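Local structure of diacylglycerol O-acyltransferase (Marinobacter hydrocarbonoclasticus, 6CHJ) at residues G259-V262 against N263-V266; A322-R325 against L326-H330. The protein probably transfers an acyl group from acyl-CoA to an alcohol acceptor, making wax esters and, from diacylglycerol, triacylglycerol. One frame throughout, in Å; residues are numbered along the deposited sequence.

In the fold
Following the chain from its N terminus, helix 248-258 ends at G259, and contact 1 covers the short link and the first turn of helix 262-280. Contact 2 comes later, after strands 290-294 and 310-314, in the opening turns of helix 322-338. Each contact is local and closes no long loop; the two stand in series, neither nested nor crossing. They nevertheless meet in space, with centres about 10 Å apart: the T260 methyl group packs on L326 and L327, and the D264 carboxylate lies against H330. Where they meet, the start of helix 262-280, at the end of the catalytic domain, packs against helix 322-338 of the C-terminal domain.

Contact 1. Residues G259-V262 against N263-V266; sequences GTTV and NDVV
T261 and D264 grip each other at the start of helix 262-280, each side chain serving the other's backbone amide. D264 N donates to T261 OG1 over 3.0 Å, at an N-H...O angle of 154°, giving a partner to a first-turn amide for which no earlier helical turn supplies a carbonyl. In return T261 N reaches D264 OD2, 3.0 Å away, at that oxygen's anti lone pair. The T261 hydroxyl also donates a hydrogen bond to OD2, with OG1 and OD2 2.6 Å apart, approaching from above the carboxylate plane. OD2 thus takes two donors, while OG1 both gives and accepts. Threonine suits the N-cap because its short side chain carries a hydroxyl that can accept from the amide three residues on; chi1 of 76° swings OG1 toward D264 N.

Regular helix bonding then takes over: V265 N makes a weak bond to T261 O, and V266 N bonds V262 O at 3.1 Å. V262 and V266 lie side by side, and V262 also packs on L248 and C255 of the preceding helix. G259, lacking a side chain, takes a positive phi easily and ends helix 248-258 in a Schellman motif; T261 and D264 then open the next helix with a capping box.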
ATOM      1  N   GLY B 259      14.946 -23.854  36.353  1.00 65.98           N
ATOM      2  CA  GLY B 259      15.193 -22.723  37.229  1.00 66.16           C
ATOM      3  C   GLY B 259      15.494 -21.442  36.481  1.00 68.86           C
ATOM      4  O   GLY B 259      16.435 -20.726  36.842  1.00 64.07           O
ATOM      5  N   THR B 260      14.723 -21.135  35.438  1.00 68.01           N
ATOM      6  CA  THR B 260      14.847 -19.880  34.704  1.00 65.03           C
ATOM      7  C   THR B 260      13.527 -19.123  34.766  1.00 64.28           C
ATOM      8  O   THR B 260      12.543 -19.607  35.326  1.00 70.00           O
ATOM      9  CB  THR B 260      15.244 -20.111  33.243  1.00 65.47           C
ATOM     10  OG1 THR B 260      14.148 -20.723  32.546  1.00 63.50           O
ATOM     11  CG2 THR B 260      16.516 -20.980  33.138  1.00 57.40           C
ATOM     12  N   THR B 261      13.525 -17.919  34.187  1.00 65.66           N
ATOM     13  CA  THR B 261      12.356 -17.050  34.128  1.00 62.17           C
ATOM     14  C   THR B 261      11.599 -17.282  32.827  1.00 63.00           C
ATOM     15  O   THR B 261      12.078 -17.967  31.920  1.00 64.78           O
ATOM     16  CB  THR B 261      12.752 -15.580  34.214  1.00 61.43           C
ATOM     17  OG1 THR B 261      13.284 -15.178  32.949  1.00 66.14           O
ATOM     18  CG2 THR B 261      13.815 -15.353  35.273  1.00 60.66           C
ATOM     19  N   VAL B 262      10.396 -16.702  32.734  1.00 60.56           N
ATOM     20  CA  VAL B 262       9.657 -16.765  31.474  1.00 59.79           C
ATOM     21  C   VAL B 262      10.408 -16.016  30.379  1.00 58.11           C
ATOM     22  O   VAL B 262      10.607 -16.537  29.276  1.00 57.18           O
ATOM     23  CB  VAL B 262       8.222 -16.228  31.637  1.00 61.88           C
ATOM     24  CG1 VAL B 262       7.510 -16.228  30.279  1.00 50.46           C
ATOM     25  CG2 VAL B 262       7.432 -17.094  32.623  1.00 57.48           C
ATOM     26  N   ASN B 263      10.868 -14.798  30.682  1.00 58.14           N
ATOM     27  CA  ASN B 263      11.611 -14.014  29.697  1.00 58.13           C
ATOM     28  C   ASN B 263      12.797 -14.787  29.132  1.00 59.53           C
ATOM     29  O   ASN B 263      13.126 -14.647  27.948  1.00 53.38           O
ATOM     30  CB  ASN B 263      12.084 -12.696  30.310  1.00 56.78           C
ATOM     31  CG  ASN B 263      11.180 -11.534  29.955  1.00 70.08           C
ATOM     32  OD1 ASN B 263      11.609 -10.568  29.316  1.00 78.64           O
ATOM     33  ND2 ASN B 263       9.912 -11.621  30.364  1.00 67.81           N
ATOM     34  N   ASP B 264      13.465 -15.596  29.966  1.00 58.37           N
ATOM     35  CA  ASP B 264      14.603 -16.374  29.484  1.00 54.85           C
ATOM     36  C   ASP B 264      14.158 -17.398  28.446  1.00 54.81           C
ATOM     37  O   ASP B 264      14.761 -17.510  27.373  1.00 55.24           O
ATOM     38  CB  ASP B 264      15.310 -17.083  30.646  1.00 64.71           C
ATOM     39  CG  ASP B 264      15.894 -16.119  31.664  1.00 66.02           C
ATOM     40  OD1 ASP B 264      16.624 -15.184  31.264  1.00 66.72           O
ATOM     41  OD2 ASP B 264      15.613 -16.299  32.869  1.00 69.89           O
ATOM     42  N   VAL B 265      13.110 -18.165  28.753  1.00 49.74           N
ATOM     43  CA  VAL B 265      12.685 -19.221  27.837  1.00 55.25           C
ATOM     44  C   VAL B 265      12.263 -18.631  26.492  1.00 54.23           C
ATOM     45  O   VAL B 265      12.631 -19.143  25.424  1.00 50.47           O
ATOM     46  CB  VAL B 265      11.553 -20.056  28.463  1.00 57.13           C
ATOM     47  CG1 VAL B 265      10.994 -21.040  27.431  1.00 52.51           C
ATOM     48  CG2 VAL B 265      12.041 -20.779  29.717  1.00 53.13           C
ATOM     49  N   VAL B 266      11.494 -17.544  26.520  1.00 51.20           N
ATOM     50  CA  VAL B 266      11.004 -16.957  25.284  1.00 51.70           C
ATOM     51  C   VAL B 266      12.157 -16.389  24.457  1.00 54.23           C
ATOM     52  O   VAL B 266      12.140 -16.450  23.215  1.00 51.39           O
ATOM     53  CB  VAL B 266       9.942 -15.899  25.623  1.00 53.51           C
ATOM     54  CG1 VAL B 266       9.506 -15.228  24.389  1.00 61.01           C
ATOM     55  CG2 VAL B 266       8.734 -16.546  26.323  1.00 53.02           C
TER

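Contact 2. Residues A322-R325 against L326-H330; sequences AGER and LLKIH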
ATOM      1  N   ALA B 322      20.056 -27.503  23.646  1.00 63.15           N
ATOM      2  CA  ALA B 322      19.071 -26.487  23.991  1.00 60.49           C
ATOM      3  C   ALA B 322      19.216 -26.036  25.443  1.00 60.15           C
ATOM      4  O   ALA B 322      19.139 -24.835  25.737  1.00 58.38           O
ATOM      5  CB  ALA B 322      17.668 -27.025  23.707  1.00 53.91           C
ATOM      6  N   GLY B 323      19.413 -26.979  26.370  1.00 64.09           N
ATOM      7  CA  GLY B 323      19.580 -26.601  27.768  1.00 60.26           C
ATOM      8  C   GLY B 323      20.817 -25.751  27.998  1.00 53.27           C
ATOM      9  O   GLY B 323      20.800 -24.807  28.788  1.00 57.76           O
ATOM     10  N   GLU B 324      21.901 -26.065  27.301  1.00 51.92           N
ATOM     11  CA  GLU B 324      23.093 -25.233  27.369  1.00 59.66           C
ATOM     12  C   GLU B 324      22.798 -23.811  26.880  1.00 62.37           C
ATOM     13  O   GLU B 324      23.155 -22.821  27.541  1.00 55.17           O
ATOM     14  CB  GLU B 324      24.197 -25.887  26.541  1.00 60.05           C
ATOM     15  CG  GLU B 324      25.583 -25.395  26.852  1.00 59.10           C
ATOM     16  CD  GLU B 324      26.585 -25.863  25.825  1.00 61.77           C
ATOM     17  OE1 GLU B 324      27.627 -25.182  25.656  1.00 63.88           O
ATOM     18  OE2 GLU B 324      26.320 -26.904  25.178  1.00 66.06           O
ATOM     19  N   ARG B 325      22.107 -23.697  25.733  1.00 60.29           N
ATOM     20  CA  ARG B 325      21.816 -22.383  25.161  1.00 61.47           C
ATOM     21  C   ARG B 325      20.886 -21.570  26.057  1.00 56.34           C
ATOM     22  O   ARG B 325      21.141 -20.383  26.302  1.00 52.95           O
ATOM     23  CB  ARG B 325      21.222 -22.527  23.763  1.00 55.69           C
ATOM     24  CG  ARG B 325      21.482 -21.296  22.899  1.00 61.48           C
ATOM     25  CD  ARG B 325      20.884 -21.410  21.509  1.00 53.88           C
ATOM     26  NE  ARG B 325      21.174 -22.710  20.921  1.00 64.13           N
ATOM     27  CZ  ARG B 325      20.261 -23.652  20.706  1.00 63.48           C
ATOM     28  NH1 ARG B 325      18.990 -23.441  21.036  1.00 59.77           N
ATOM     29  NH2 ARG B 325      20.626 -24.803  20.167  1.00 62.69           N
ATOM     30  N   LEU B 326      19.827 -22.189  26.581  1.00 51.20           N
ATOM     31  CA  LEU B 326      18.959 -21.463  27.499  1.00 52.20           C
ATOM     32  C   LEU B 326      19.751 -20.873  28.670  1.00 56.05           C
ATOM     33  O   LEU B 326      19.606 -19.688  28.988  1.00 53.12           O
ATOM     34  CB  LEU B 326      17.846 -22.379  27.994  1.00 50.24           C
ATOM     35  CG  LEU B 326      17.076 -21.899  29.218  1.00 50.22           C
ATOM     36  CD1 LEU B 326      16.261 -20.656  28.896  1.00 51.97           C
ATOM     37  CD2 LEU B 326      16.173 -23.041  29.741  1.00 51.63           C
ATOM     38  N   LEU B 327      20.634 -21.666  29.296  1.00 59.90           N
ATOM     39  CA  LEU B 327      21.304 -21.194  30.512  1.00 59.77           C
ATOM     40  C   LEU B 327      22.393 -20.164  30.220  1.00 56.74           C
ATOM     41  O   LEU B 327      22.526 -19.182  30.963  1.00 58.27           O
ATOM     42  CB  LEU B 327      21.888 -22.368  31.297  1.00 62.04           C
ATOM     43  CG  LEU B 327      20.858 -23.442  31.621  1.00 60.75           C
ATOM     44  CD1 LEU B 327      21.585 -24.730  31.967  1.00 62.40           C
ATOM     45  CD2 LEU B 327      19.933 -22.988  32.735  1.00 57.01           C
ATOM     46  N   LYS B 328      23.175 -20.353  29.152  1.00 50.59           N
ATOM     47  CA  LYS B 328      24.086 -19.286  28.744  1.00 58.80           C
ATOM     48  C   LYS B 328      23.327 -18.003  28.413  1.00 58.65           C
ATOM     49  O   LYS B 328      23.845 -16.905  28.648  1.00 57.16           O
ATOM     50  CB  LYS B 328      24.940 -19.725  27.551  1.00 56.72           C
ATOM     51  CG  LYS B 328      25.764 -20.972  27.807  1.00 58.10           C
ATOM     52  CD  LYS B 328      27.105 -20.914  27.095  1.00 61.06           C
ATOM     53  CE  LYS B 328      27.806 -22.269  27.124  1.00 60.47           C
ATOM     54  NZ  LYS B 328      28.898 -22.362  26.104  1.00 69.80           N
ATOM     55  N   ILE B 329      22.105 -18.119  27.872  1.00 56.02           N
ATOM     56  CA  ILE B 329      21.269 -16.939  27.653  1.00 56.46           C
ATOM     57  C   ILE B 329      20.816 -16.364  28.990  1.00 58.07           C
ATOM     58  O   ILE B 329      20.839 -15.143  29.198  1.00 62.37           O
ATOM     59  CB  ILE B 329      20.062 -17.278  26.744  1.00 51.57           C
ATOM     60  CG1 ILE B 329      20.503 -17.493  25.291  1.00 54.78           C
ATOM     61  CG2 ILE B 329      19.008 -16.177  26.802  1.00 49.51           C
ATOM     62  CD1 ILE B 329      19.547 -18.351  24.458  1.00 48.52           C
ATOM     63  N   HIS B 330      20.409 -17.233  29.919  1.00 54.15           N
ATOM     64  CA  HIS B 330      19.877 -16.770  31.196  1.00 61.09           C
ATOM     65  C   HIS B 330      20.924 -15.971  31.971  1.00 67.19           C
ATOM     66  O   HIS B 330      20.680 -14.821  32.362  1.00 63.06           O
ATOM     67  CB  HIS B 330      19.380 -17.967  32.013  1.00 60.05           C
ATOM     68  CG  HIS B 330      19.360 -17.731  33.491  1.00 68.18           C
ATOM     69  ND1 HIS B 330      19.782 -18.680  34.399  1.00 71.98           N
ATOM     70  CD2 HIS B 330      18.953 -16.665  34.223  1.00 70.84           C
ATOM     71  CE1 HIS B 330      19.647 -18.205  35.624  1.00 73.82           C
ATOM     72  NE2 HIS B 330      19.155 -16.979  35.544  1.00 72.93           N
TER
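E324 and K328 lie side by side one helical turn apart, their chains pointing the same way and joined at their ends by a salt bridge. Its hydrogen bond, from K328 NZ to E324 OE1 at 3.1 Å, is weak. The aliphatic parts also touch, K328 CE lying 3.8 Å from E324 CG. E324 is extended beyond CG, whereas K328 bends at chi2 (-145°), and its NZ ends beside OE1, on a side of the helix where K328 is exposed.

R325 and I329 form a second parallel pair, with R325 CG 3.9 Å from I329 CD1. R325 contributes its methylene chain here; its charged end turns elsewhere, and NE bonds to V319 O. H316, in a loop, touches R325, K328 and I329. At G323 the packing is against the backbone itself: L327 CG and CD1 lie against G323 O.

Behind these side chains stand the i to i+4 bonds of an alpha-helix, the same spacing that pairs E324 with K328 and R325 with I329. K328 N meets E324 O at 2.9 Å and 175°, and I329 N reaches R325 O at 2.9 Å. L326 N bonds A322 O likewise, while L327 N is further from G323 O, at 3.2 Å.

Small A322 and branched L326 pack on L449 of helix 437-453. On helix 262-280, L326 meets A268, I329 meets A271 and R325 meets A272, alanines whose small side chains probably let the larger ones come close. Helix 322-338 therefore packs against both helices, 437-453 and 262-280.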